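FLAP structure-specific endonuclease (Sulfolobus solfataricus, PDB 2IZO) cuts 5'-flaps from branched DNA during replication and repair, acting as a magnesium-dependent structure-specific endonuclease and as a 5'-3' exonuclease. Local coordinates at residues Phe13-Lys19 and Glu68-Pro72; Glu131-Leu135 and Ile307-His312; Ala138-Val144 and Leu294-Asn300; Ala173-Gly177 and Arg220-Ile224; Asp225-Ile230 and Ala247-Ile251. One frame throughout, in Å; residues are numbered along the deposited sequence.

How the contacts relate
Contact 1 closes first along the chain, within the N-domain. Contacts 2 and 3 lie on one side of the chain's centre, contacts 4 and 5 on the other, and contact 1 touches contact 3 at the mixed sheet, where strands 70-76 and 143-145 are neighbours; their centres are about 17 Å apart. Contacts 2 and 3 share helix 126-139 and bring late parts of the chain back onto the I-domain. Contacts 4 and 5 use successive parts of helix 220-230, centres about 11 Å apart; these long-range closures thus span the sequence holding the probable helix-three-turn-helix. Contacts 2 and 5 are farthest apart, about 43 Å between centres, across the nuclease core.

Contact 1 of 5, residues Phe13-Lys19 and Glu68-Pro72; sequences FSELKGK and EGVIP
Gly18 and Lys19 meet Gly69 and Ile71 where strands 19-24 and 70-76, parallel neighbours in the sheet of the PIN-like N-domain, set out side by side. Two backbone hydrogen bonds join them: Gly18 N to Gly69 O at 2.9 Å and Ile71 N to Lys19 O, also at 2.9 Å. The pairing continues beyond the segments, where the backbone of Ile71 bonds to that of Val21. Both chains turn sharply just before they pair. A type II turn from Leu16 to Lys19 puts Gly18 at positive phi, and Gly69 closes helix 53-68 with a Schellman motif whose phi (112°) calls for glycine. A side chain on Gly69 would also run into Lys17 CG.

The apolar contact joins Leu16 CG to Val70 CG2 at 3.8 Å. Leu16 gets there with CG anti to the backbone N (chi1 -154°), and Leu11 and Trp164 add to the packing. Beside the turn, the Glu68 chain runs across the Phe13 ring at about a right angle. Its OE1 stands over one face, off-centre toward the CD2-CE2 side, 3.5 Å from Phe13 CD2, with ring and carboxylate planes 22° apart; the exact fit is doubtful, because carbons there are modelled too close. With an alanine at Phe13, the Glu68 chain would probably lose the surface it lies on and be set free to turn. Lys17 bends at chi3 and chi4 and sends NZ away from both segments, to an acidic side chain of another protein chain; its aliphatic part stays, with Lys17 CG 3.6 Å from Glu68 O.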
# COMPACT_ATOMS: atom_id res chain seq x y z
N PHE A 13 16.42 0.14 -3.93
CA PHE A 13 15.36 0.93 -4.52
C PHE A 13 14.75 1.89 -3.50
O PHE A 13 14.09 2.86 -3.87
CB PHE A 13 14.28 0.01 -5.08
CG PHE A 13 14.66 -0.66 -6.38
CD1 PHE A 13 14.78 0.08 -7.55
CD2 PHE A 13 14.84 -2.04 -6.43
CE1 PHE A 13 15.11 -0.54 -8.75
CE2 PHE A 13 15.17 -2.66 -7.63
CZ PHE A 13 15.30 -1.91 -8.79
N SER A 14 14.99 1.60 -2.21
CA SER A 14 14.60 2.48 -1.12
C SER A 14 15.17 3.89 -1.30
O SER A 14 14.43 4.87 -1.26
CB SER A 14 15.04 1.91 0.23
OG SER A 14 14.22 0.82 0.62
N GLU A 15 16.48 3.97 -1.52
CA GLU A 15 17.15 5.26 -1.70
C GLU A 15 16.78 5.91 -3.03
O GLU A 15 16.88 7.13 -3.18
CB GLU A 15 18.67 5.10 -1.58
N LEU A 16 16.34 5.09 -3.98
CA LEU A 16 16.01 5.57 -5.32
C LEU A 16 14.54 5.99 -5.45
O LEU A 16 14.15 6.62 -6.44
CB LEU A 16 16.37 4.49 -6.35
CG LEU A 16 16.71 4.87 -7.80
CD1 LEU A 16 17.68 6.05 -7.88
CD2 LEU A 16 17.29 3.66 -8.50
N LYS A 17 13.73 5.65 -4.45
CA LYS A 17 12.31 5.98 -4.41
C LYS A 17 12.06 7.49 -4.41
O LYS A 17 12.65 8.23 -3.62
CB LYS A 17 11.66 5.33 -3.19
CG LYS A 17 10.13 5.33 -3.19
CD LYS A 17 9.56 4.25 -2.28
CE LYS A 17 9.54 4.66 -0.81
NZ LYS A 17 10.87 4.53 -0.15
N GLY A 18 11.18 7.94 -5.30
CA GLY A 18 10.83 9.35 -5.43
C GLY A 18 11.85 10.16 -6.21
O GLY A 18 12.02 11.36 -5.96
N LYS A 19 12.53 9.52 -7.15
CA LYS A 19 13.62 10.15 -7.90
C LYS A 19 13.44 10.11 -9.41
O LYS A 19 13.17 9.05 -9.99
CB LYS A 19 14.97 9.54 -7.51
CG LYS A 19 15.26 9.64 -6.02
CD LYS A 19 16.72 9.38 -5.72
CE LYS A 19 17.11 9.92 -4.35
NZ LYS A 19 16.79 11.37 -4.17
N GLU A 68 8.41 0.87 -8.18
CA GLU A 68 9.46 1.02 -7.17
C GLU A 68 9.65 2.47 -6.70
O GLU A 68 10.28 2.72 -5.67
CB GLU A 68 10.77 0.44 -7.69
CG GLU A 68 11.53 -0.32 -6.63
CD GLU A 68 11.22 -1.81 -6.60
OE1 GLU A 68 11.54 -2.51 -7.59
OE2 GLU A 68 10.67 -2.28 -5.58
N GLY A 69 9.10 3.42 -7.47
CA GLY A 69 9.11 4.83 -7.09
C GLY A 69 9.96 5.73 -7.97
O GLY A 69 10.01 6.95 -7.75
N VAL A 70 10.63 5.14 -8.95
CA VAL A 70 11.49 5.89 -9.86
C VAL A 70 10.64 6.52 -10.95
O VAL A 70 9.89 5.83 -11.64
CB VAL A 70 12.56 4.98 -10.52
CG1 VAL A 70 13.47 5.78 -11.43
CG2 VAL A 70 13.37 4.24 -9.46
N ILE A 71 10.75 7.84 -11.11
CA ILE A 71 10.12 8.51 -12.24
C ILE A 71 11.09 8.48 -13.42
O ILE A 71 12.16 9.08 -13.37
CB ILE A 71 9.67 9.96 -11.92
CG1 ILE A 71 8.63 9.95 -10.79
CG2 ILE A 71 9.12 10.64 -13.18
CD1 ILE A 71 8.17 11.33 -10.35
N PRO A 72 10.71 7.75 -14.49
CA PRO A 72 11.60 7.55 -15.62
C PRO A 72 11.45 8.61 -16.71
O PRO A 72 10.34 8.95 -17.10
CB PRO A 72 11.16 6.18 -16.15
CG PRO A 72 9.75 5.97 -15.63
CD PRO A 72 9.42 7.08 -14.69

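Contact 2 of 5, residues Glu131-Leu135 and Ile307-His312; sequences ESKKL and ILVYEH
Ile307 and Leu308, near the end of helix 301-310, pack against Lys134 and Leu135 of helix 126-139, and so fasten this late helix onto the I-domain, away from the metal site. Here the fit is close. Leu135 CD1 meets Leu308 CD1 at 3.8 Å, the two side chains crossing at about a right angle. Ile307 reaches between the helices with CG1 anti to its carbonyl carbon (chi1 -42°), which carries CD1 to 3.8 Å from Lys134 CB. Leu55 and Leu58 of helix 53-68 also touch Leu135, so the apolar part is shared by three helices.

The buried His312 belongs to the same tight side. Glu131 extends its chain beyond CG and brings its carboxylate to the edge of the imidazole, near the ring plane, with OE2 3.2 Å from His312 NE2; the two flat groups are turned 67° against each other. Glu131 OE1 also touches Ile307 CG2 at 3.5 Å. Within its own segment, His312 ND1 makes a weak hydrogen bond to Ile307 O at 3.1 Å.

The loose, exposed side is made by Lys134 and Glu311. Glu311 OE2 stands 4.1 Å from Glu131 OE1, a pair of like charges, and Lys134 NZ forms a long salt bridge of 3.8 Å to Glu131 OE1. A glutamine in place of Glu131 would probably remove even this long ion pair and take the negative charge from beside the imidazole. Glu131 would probably favour the protonated form of His312, while Glu131 and Glu311, so near each other, probably need the charge of Lys134.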
# COMPACT_ATOMS: atom_id res chain seq x y z
N GLU A 131 8.01 4.33 -32.85
CA GLU A 131 6.91 3.56 -32.25
C GLU A 131 7.21 3.18 -30.79
O GLU A 131 6.35 2.66 -30.08
CB GLU A 131 6.54 2.35 -33.11
CG GLU A 131 6.08 2.71 -34.53
CD GLU A 131 5.16 1.68 -35.15
OE1 GLU A 131 3.94 1.71 -34.86
OE2 GLU A 131 5.65 0.86 -35.96
N SER A 132 8.44 3.45 -30.36
CA SER A 132 8.79 3.39 -28.95
C SER A 132 8.36 4.68 -28.25
O SER A 132 7.87 4.64 -27.12
CB SER A 132 10.30 3.19 -28.77
OG SER A 132 10.70 1.94 -29.30
N LYS A 133 8.53 5.80 -28.95
CA LYS A 133 8.11 7.12 -28.45
C LYS A 133 6.59 7.21 -28.34
O LYS A 133 6.07 7.62 -27.30
CB LYS A 133 8.62 8.24 -29.36
CG LYS A 133 10.12 8.44 -29.37
CD LYS A 133 10.50 9.61 -30.27
CE LYS A 133 11.98 9.62 -30.58
NZ LYS A 133 12.32 10.69 -31.55
N LYS A 134 5.90 6.82 -29.41
CA LYS A 134 4.43 6.84 -29.45
C LYS A 134 3.80 6.04 -28.31
O LYS A 134 2.71 6.38 -27.84
CB LYS A 134 3.91 6.32 -30.80
CG LYS A 134 3.98 7.33 -31.95
CD LYS A 134 3.12 6.90 -33.14
CE LYS A 134 3.80 5.82 -33.98
NZ LYS A 134 2.93 5.32 -35.08
N LEU A 135 4.50 4.99 -27.88
CA LEU A 135 4.08 4.20 -26.72
C LEU A 135 4.28 4.98 -25.43
O LEU A 135 3.39 5.02 -24.58
CB LEU A 135 4.85 2.87 -26.66
CG LEU A 135 4.58 1.94 -25.47
CD1 LEU A 135 3.17 1.37 -25.51
CD2 LEU A 135 5.59 0.82 -25.42
N ILE A 307 -0.88 0.25 -30.90
CA ILE A 307 0.51 -0.01 -31.25
C ILE A 307 1.03 -1.29 -30.56
O ILE A 307 2.09 -1.81 -30.92
CB ILE A 307 1.42 1.21 -30.91
CG1 ILE A 307 0.73 2.52 -31.33
CG2 ILE A 307 2.79 1.09 -31.60
CD1 ILE A 307 1.16 3.74 -30.52
N LEU A 308 0.28 -1.78 -29.58
CA LEU A 308 0.64 -3.01 -28.88
C LEU A 308 -0.20 -4.23 -29.29
O LEU A 308 0.30 -5.13 -29.97
CB LEU A 308 0.58 -2.82 -27.36
CG LEU A 308 1.82 -2.26 -26.66
CD1 LEU A 308 1.55 -2.05 -25.18
CD2 LEU A 308 3.01 -3.19 -26.85
N VAL A 309 -1.47 -4.24 -28.89
CA VAL A 309 -2.34 -5.42 -29.05
C VAL A 309 -2.71 -5.73 -30.51
O VAL A 309 -3.03 -6.87 -30.84
CB VAL A 309 -3.62 -5.31 -28.17
CG1 VAL A 309 -4.36 -6.64 -28.11
CG2 VAL A 309 -3.27 -4.84 -26.76
N TYR A 310 -2.66 -4.72 -31.38
CA TYR A 310 -2.98 -4.93 -32.80
C TYR A 310 -1.77 -4.92 -33.73
O TYR A 310 -1.30 -5.98 -34.15
CB TYR A 310 -4.05 -3.94 -33.28
CG TYR A 310 -4.47 -4.16 -34.72
CD1 TYR A 310 -3.97 -3.34 -35.74
CD2 TYR A 310 -5.34 -5.19 -35.07
CE1 TYR A 310 -4.34 -3.55 -37.07
CE2 TYR A 310 -5.72 -5.40 -36.39
CZ TYR A 310 -5.22 -4.58 -37.38
OH TYR A 310 -5.59 -4.78 -38.69
N GLU A 311 -1.27 -3.73 -34.06
CA GLU A 311 -0.25 -3.56 -35.10
C GLU A 311 1.01 -4.38 -34.85
O GLU A 311 1.63 -4.89 -35.79
CB GLU A 311 0.10 -2.08 -35.30
CG GLU A 311 -0.96 -1.29 -36.06
CD GLU A 311 -0.64 0.19 -36.21
OE1 GLU A 311 -1.07 0.78 -37.23
OE2 GLU A 311 0.03 0.76 -35.33
N HIS A 312 1.38 -4.51 -33.58
CA HIS A 312 2.53 -5.32 -33.18
C HIS A 312 2.12 -6.49 -32.27
O HIS A 312 2.95 -7.06 -31.55
CB HIS A 312 3.61 -4.43 -32.58
CG HIS A 312 4.09 -3.36 -33.51
ND1 HIS A 312 3.42 -2.17 -33.68
CD2 HIS A 312 5.16 -3.30 -34.34
CE1 HIS A 312 4.06 -1.43 -34.57
NE2 HIS A 312 5.12 -2.09 -34.98

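Contact 3 of 5, residues Ala138-Val144 and Leu294-Asn300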
# COMPACT_ATOMS: atom_id res chain seq x y z
N ALA A 138 1.78 7.63 -25.04
CA ALA A 138 0.51 6.99 -24.72
C ALA A 138 0.48 6.44 -23.30
O ALA A 138 -0.59 6.28 -22.71
CB ALA A 138 0.19 5.90 -25.73
N MET A 139 1.66 6.14 -22.75
CA MET A 139 1.79 5.72 -21.36
C MET A 139 1.81 6.93 -20.44
O MET A 139 1.51 6.81 -19.25
CB MET A 139 3.08 4.91 -21.17
CG MET A 139 3.05 3.52 -21.78
SD MET A 139 4.64 2.68 -21.59
CE MET A 139 4.48 2.01 -19.94
N GLY A 140 2.16 8.08 -20.99
CA GLY A 140 2.22 9.34 -20.24
C GLY A 140 3.61 9.68 -19.73
O GLY A 140 3.85 10.80 -19.28
N ILE A 141 4.52 8.72 -19.82
CA ILE A 141 5.88 8.85 -19.31
C ILE A 141 6.71 9.85 -20.13
O ILE A 141 6.82 9.71 -21.35
CB ILE A 141 6.56 7.46 -19.22
CG1 ILE A 141 5.97 6.67 -18.05
CG2 ILE A 141 8.06 7.58 -19.04
CD1 ILE A 141 5.63 5.25 -18.39
N PRO A 142 7.28 10.88 -19.46
CA PRO A 142 8.00 12.01 -20.06
C PRO A 142 9.05 11.64 -21.11
O PRO A 142 9.77 10.66 -20.96
CB PRO A 142 8.67 12.69 -18.86
CG PRO A 142 8.46 11.78 -17.70
CD PRO A 142 7.23 11.01 -17.99
N ILE A 143 9.11 12.46 -22.16
CA ILE A 143 9.95 12.21 -23.33
C ILE A 143 10.75 13.47 -23.68
O ILE A 143 10.18 14.57 -23.76
CB ILE A 143 9.07 11.73 -24.54
CG1 ILE A 143 9.91 11.57 -25.82
CG2 ILE A 143 7.85 12.66 -24.76
CD1 ILE A 143 9.10 11.21 -27.06
N VAL A 144 12.06 13.32 -23.87
CA VAL A 144 12.93 14.45 -24.19
C VAL A 144 13.78 14.17 -25.43
O VAL A 144 14.53 13.19 -25.47
CB VAL A 144 13.85 14.84 -22.99
CG1 VAL A 144 14.64 16.12 -23.29
CG2 VAL A 144 13.04 15.03 -21.73
N LEU A 294 8.83 18.15 -17.21
CA LEU A 294 8.92 16.71 -17.48
C LEU A 294 8.05 15.95 -16.49
O LEU A 294 8.55 15.41 -15.50
CB LEU A 294 10.38 16.24 -17.38
CG LEU A 294 11.49 17.07 -18.02
CD1 LEU A 294 12.86 16.64 -17.52
CD2 LEU A 294 11.43 17.00 -19.53
N ASP A 295 6.75 15.88 -16.76
CA ASP A 295 5.80 15.39 -15.76
C ASP A 295 4.96 14.19 -16.23
O ASP A 295 4.64 14.07 -17.41
CB ASP A 295 4.89 16.54 -15.31
CG ASP A 295 4.94 16.76 -13.82
OD1 ASP A 295 4.99 15.77 -13.06
OD2 ASP A 295 4.94 17.94 -13.40
N LEU A 296 4.61 13.32 -15.27
CA LEU A 296 3.82 12.12 -15.55
C LEU A 296 2.36 12.44 -15.88
O LEU A 296 1.65 13.05 -15.08
CB LEU A 296 3.89 11.14 -14.37
CG LEU A 296 5.15 10.29 -14.16
CD1 LEU A 296 5.11 9.63 -12.79
CD2 LEU A 296 5.32 9.25 -15.27
N ASN A 297 1.93 12.03 -17.07
CA ASN A 297 0.56 12.22 -17.51
C ASN A 297 -0.28 10.95 -17.36
O ASN A 297 0.23 9.90 -16.95
CB ASN A 297 0.53 12.73 -18.95
CG ASN A 297 1.02 14.17 -19.07
OD1 ASN A 297 1.79 14.66 -18.24
ND2 ASN A 297 0.58 14.86 -20.12
N GLU A 298 -1.56 11.04 -17.69
CA GLU A 298 -2.47 9.90 -17.64
C GLU A 298 -2.32 8.99 -18.86
O GLU A 298 -2.44 9.45 -20.00
CB GLU A 298 -3.92 10.38 -17.53
CG GLU A 298 -4.44 10.44 -16.11
CD GLU A 298 -5.94 10.65 -16.06
OE1 GLU A 298 -6.39 11.77 -16.39
OE2 GLU A 298 -6.67 9.71 -15.69
N PRO A 299 -2.07 7.69 -18.62
CA PRO A 299 -1.97 6.73 -19.72
C PRO A 299 -3.34 6.33 -20.27
O PRO A 299 -4.16 5.76 -19.54
CB PRO A 299 -1.29 5.52 -19.06
CG PRO A 299 -1.62 5.62 -17.62
CD PRO A 299 -1.84 7.07 -17.30
N ASN A 300 -3.60 6.65 -21.54
CA ASN A 300 -4.85 6.23 -22.18
C ASN A 300 -4.65 4.97 -23.01
O ASN A 300 -3.61 4.79 -23.65
CB ASN A 300 -5.47 7.37 -23.02
CG ASN A 300 -4.98 7.38 -24.46
OD1 ASN A 300 -5.76 7.19 -25.39
ND2 ASN A 300 -3.68 7.60 -24.65
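Leu296 CD2 sits at the apolar centre, touched by Pro142 CD and by Ile141 CG1, each at 3.8 Å. Leu296 and Ile141 lie side by side and point the same way, while the proline ring meets the leucine at a slant. One step along, Pro142 CB faces Leu294 CB at 4.2 Å, and beyond it the Leu294 side chain crosses that of Val144 at about a right angle, Leu294 CD2 against Val144 CG2.

Farther out the backbones hold each other. Asn297 N bonds to Gly140 O at 3.2 Å and nearly straight, at 170°. Gly140, just after helix 126-139, has positive phi, and a side chain there would strike Asn297 O. Asn300 N makes a weak bond of 3.3 Å to Ala138 O, and the Pro299 ring lies against Met139 O. At the polar edge Asp295 pairs with Lys334.

The loop 294-300 thus runs beside the link from helix 126-139 to edge strand 143-145: Val144 bonds to strand 70-76, Pro299 leans on helix 316-337, Leu296 touches helix 53-68, and Leu294 reaches helix 150-159.

Contact 4 of 5, residues Ala173-Gly177 and Arg220-Ile224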
# COMPACT_ATOMS: atom_id res chain seq x y z
N ALA A 173 27.79 9.21 -19.82
CA ALA A 173 27.09 10.26 -19.08
C ALA A 173 28.00 11.02 -18.12
O ALA A 173 27.88 12.24 -17.96
CB ALA A 173 25.91 9.69 -18.34
N ILE A 174 28.92 10.29 -17.49
CA ILE A 174 29.90 10.91 -16.60
C ILE A 174 30.73 11.97 -17.34
O ILE A 174 30.91 13.08 -16.83
CB ILE A 174 30.82 9.86 -15.95
CG1 ILE A 174 29.98 8.77 -15.25
CG2 ILE A 174 31.78 10.52 -14.96
CD1 ILE A 174 30.79 7.63 -14.67
N LEU A 175 31.18 11.64 -18.55
CA LEU A 175 32.04 12.53 -19.34
C LEU A 175 31.30 13.74 -19.92
O LEU A 175 31.92 14.64 -20.49
CB LEU A 175 32.74 11.76 -20.46
CG LEU A 175 33.58 10.52 -20.15
CD1 LEU A 175 33.81 9.71 -21.42
CD2 LEU A 175 34.90 10.89 -19.51
N PHE A 176 29.97 13.74 -19.78
CA PHE A 176 29.15 14.86 -20.25
C PHE A 176 28.65 15.75 -19.12
O PHE A 176 27.89 16.69 -19.35
CB PHE A 176 27.97 14.35 -21.08
CG PHE A 176 28.35 13.85 -22.44
CD1 PHE A 176 28.88 14.71 -23.40
CD2 PHE A 176 28.15 12.51 -22.78
CE1 PHE A 176 29.22 14.26 -24.66
CE2 PHE A 176 28.49 12.04 -24.05
CZ PHE A 176 29.03 12.92 -24.99
N GLY A 177 29.09 15.46 -17.90
CA GLY A 177 28.75 16.30 -16.76
C GLY A 177 27.60 15.80 -15.89
O GLY A 177 26.98 16.59 -15.18
N ARG A 220 37.30 16.99 -14.04
CA ARG A 220 36.44 16.57 -15.16
C ARG A 220 37.17 16.66 -16.50
O ARG A 220 37.06 15.75 -17.32
CB ARG A 220 35.13 17.36 -15.20
CG ARG A 220 34.10 16.76 -16.17
CD ARG A 220 32.99 17.73 -16.52
NE ARG A 220 32.44 17.47 -17.85
CZ ARG A 220 31.45 18.16 -18.41
NH1 ARG A 220 30.87 19.17 -17.76
NH2 ARG A 220 31.03 17.84 -19.63
N GLU A 221 37.91 17.75 -16.71
CA GLU A 221 38.74 17.92 -17.91
C GLU A 221 39.69 16.74 -18.11
O GLU A 221 39.88 16.27 -19.24
CB GLU A 221 39.55 19.23 -17.85
CG GLU A 221 38.84 20.46 -18.41
CD GLU A 221 39.80 21.47 -19.05
OE1 GLU A 221 39.66 22.69 -18.78
OE2 GLU A 221 40.68 21.04 -19.82
N GLN A 222 40.27 16.27 -17.01
CA GLN A 222 41.23 15.18 -17.03
C GLN A 222 40.59 13.83 -17.38
O GLN A 222 41.18 13.05 -18.15
CB GLN A 222 41.96 15.08 -15.69
CG GLN A 222 43.05 16.12 -15.52
CD GLN A 222 43.93 15.83 -14.32
OE1 GLN A 222 45.12 15.54 -14.46
NE2 GLN A 222 43.34 15.90 -13.14
N LEU A 223 39.41 13.56 -16.82
CA LEU A 223 38.69 12.32 -17.13
C LEU A 223 38.29 12.27 -18.60
O LEU A 223 38.32 11.20 -19.21
CB LEU A 223 37.46 12.17 -16.24
CG LEU A 223 36.69 10.84 -16.25
CD1 LEU A 223 37.58 9.65 -15.91
CD2 LEU A 223 35.54 10.92 -15.29
N ILE A 224 37.94 13.42 -19.17
CA ILE A 224 37.67 13.51 -20.60
C ILE A 224 38.91 13.08 -21.39
O ILE A 224 38.80 12.26 -22.30
CB ILE A 224 37.19 14.93 -21.03
CG1 ILE A 224 35.80 15.21 -20.45
CG2 ILE A 224 37.16 15.07 -22.55
CD1 ILE A 224 35.44 16.68 -20.35
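A Schellman motif at the end of helix 172-175 faces the first turn of helix 220-230, and Arg220 of that turn reaches over to it. Gly177 closes the motif at positive phi (99°), with Phe176 N bonded to Ala173 O and Gly177 N to Ile174 O. Arg220 starts with CG anti to the backbone N (chi1 -169°) and stays extended as far as NE, which carries the guanidinium across to the carbonyl end of the short helix. NH2 of Arg220 makes a weak hydrogen bond to Leu175 O at 3.4 Å, the acceptor lying near the guanidinium plane. Over one face of the same group stands Gly177 N, 3.5 Å above the plane and off-centre. A side chain on Gly177 would strike Arg220 NH1, so the close approach depends on glycine. The positive charge may modestly favour the carbonyl end of this short helix.

The rest of the packing is mostly aliphatic. Leu175 and Leu223 cross at about a right angle, with Leu175 CD2 3.7 Å from Leu223 CG. Ile174 CG2 meets Leu223 CD2 at 3.8 Å. Leu212 touches both Ile174 and Leu223, while Phe282 touches Leu175 and Ile224. Ile224 also lies against the Leu175 carbonyl, its CG1 3.9 Å from Leu175 O.

Phe176 turns the other way, stacks on Phe282 and comes within about 6 Å of a bound magnesium ion. Helix 172-175 begins at Asp172, a predicted metal ligand, so the contact joins the two-metal site of the nuclease core to a helix consistent with the helix-three-turn-helix motif of FEN1 enzymes.

Contact 5 of 5, residues Asp225-Ile230 and Ala247-Ile251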
# COMPACT_ATOMS: atom_id res chain seq x y z
N ASP A 225 40.07 13.60 -21.00
CA ASP A 225 41.33 13.25 -21.66
C ASP A 225 41.67 11.77 -21.52
O ASP A 225 42.20 11.16 -22.44
CB ASP A 225 42.48 14.12 -21.16
CG ASP A 225 42.57 15.45 -21.89
OD1 ASP A 225 41.54 16.15 -22.01
OD2 ASP A 225 43.68 15.81 -22.34
N ILE A 226 41.35 11.21 -20.36
CA ILE A 226 41.51 9.78 -20.13
C ILE A 226 40.57 9.01 -21.05
O ILE A 226 40.96 8.02 -21.66
CB ILE A 226 41.29 9.40 -18.65
CG1 ILE A 226 42.44 9.94 -17.79
CG2 ILE A 226 41.16 7.90 -18.49
CD1 ILE A 226 42.13 10.08 -16.32
N GLY A 227 39.34 9.50 -21.15
CA GLY A 227 38.36 8.96 -22.09
C GLY A 227 38.86 8.97 -23.52
O GLY A 227 38.60 8.02 -24.27
N ILE A 228 39.57 10.03 -23.90
CA ILE A 228 40.18 10.14 -25.23
C ILE A 228 41.26 9.07 -25.42
O ILE A 228 41.36 8.45 -26.48
CB ILE A 228 40.78 11.56 -25.51
CG1 ILE A 228 39.81 12.69 -25.12
CG2 ILE A 228 41.24 11.71 -26.96
CD1 ILE A 228 38.41 12.59 -25.71
N LEU A 229 42.07 8.85 -24.38
CA LEU A 229 43.16 7.88 -24.46
C LEU A 229 42.64 6.45 -24.47
O LEU A 229 43.27 5.58 -25.08
CB LEU A 229 44.16 8.08 -23.33
CG LEU A 229 45.03 9.35 -23.30
CD1 LEU A 229 46.07 9.22 -22.19
CD2 LEU A 229 45.72 9.63 -24.64
N ILE A 230 41.52 6.22 -23.80
CA ILE A 230 40.87 4.91 -23.83
C ILE A 230 40.15 4.74 -25.16
O ILE A 230 40.48 3.85 -25.94
CB ILE A 230 39.87 4.71 -22.66
CG1 ILE A 230 40.61 4.74 -21.32
CG2 ILE A 230 39.11 3.39 -22.82
CD1 ILE A 230 39.70 4.89 -20.13
N ALA A 247 46.09 4.98 -19.05
CA ALA A 247 45.55 6.31 -19.32
C ALA A 247 45.50 7.14 -18.04
O ALA A 247 46.00 8.27 -18.01
CB ALA A 247 44.18 6.22 -19.97
N LEU A 248 44.91 6.57 -16.98
CA LEU A 248 44.85 7.24 -15.68
C LEU A 248 46.23 7.74 -15.21
O LEU A 248 46.37 8.91 -14.85
CB LEU A 248 44.22 6.32 -14.61
CG LEU A 248 44.12 6.87 -13.18
CD1 LEU A 248 43.05 7.95 -13.05
CD2 LEU A 248 43.86 5.74 -12.19
N LYS A 249 47.22 6.85 -15.24
CA LYS A 249 48.58 7.19 -14.85
C LYS A 249 49.14 8.35 -15.66
O LYS A 249 49.71 9.28 -15.09
CB LYS A 249 49.50 5.97 -14.99
CG LYS A 249 49.46 5.02 -13.82
CD LYS A 249 50.26 3.76 -14.12
CE LYS A 249 50.39 2.86 -12.90
NZ LYS A 249 49.07 2.48 -12.31
N ILE A 250 48.98 8.29 -16.98
CA ILE A 250 49.52 9.30 -17.89
C ILE A 250 48.99 10.70 -17.55
O ILE A 250 49.78 11.63 -17.35
CB ILE A 250 49.25 8.96 -19.38
CG1 ILE A 250 50.04 7.71 -19.80
CG2 ILE A 250 49.63 10.14 -20.29
CD1 ILE A 250 49.62 7.11 -21.13
N ILE A 251 47.67 10.82 -17.47
CA ILE A 251 47.03 12.10 -17.22
C ILE A 251 47.21 12.58 -15.78
O ILE A 251 47.29 13.79 -15.53
CB ILE A 251 45.54 12.11 -17.71
CG1 ILE A 251 45.41 12.85 -19.04
CG2 ILE A 251 44.63 12.82 -16.72
CD1 ILE A 251 46.16 12.23 -20.20
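Ile226 O accepts the helical bond from Ile230 N at 2.9 Å, and this turn of helix 220-230 sets both isoleucines, with Leu229, around the small side chain of Ala247. The Ala247 methyl group is surrounded by these three side chains of the other helix: Ile226 CG2 and Leu229 CB each lie 3.8 Å from Ala247 CB, and Ile230 CG1 comes up a little farther off. The axes of segments 225-230 and 247-251 pass 9.1 Å apart, at 135° between their N-to-C directions.

One turn on, Ile251 fills the next place. Ile226 has CG1 anti to its carbonyl carbon (chi1 -70°) and stretches on, so that CD1 reaches Ile251 CG2 at 3.7 Å; its other neighbour is Leu248, with Ile226 CD1 4.0 Å from Leu248 CD1. Leu229 CD1 meets Ile251 CD1 at 3.6 Å, and Leu229 and Ile251 cross obliquely. Asp225 contributes its carbon alone, CB 3.8 Å from Ile251 CG1.

Helices 220-230 and 244-253 probably form part of the helix-three-turn-helix motif, and Ile230 lies about 9 Å from a bound magnesium ion by its side chain. No hydrogen bond crosses between the segments, so their mutual placement here rests on the fit of aliphatic side chains round Ala247 and Ile251, while the carboxylate of the buried Asp225 is satisfied outside the segments, in a salt bridge with Arg279.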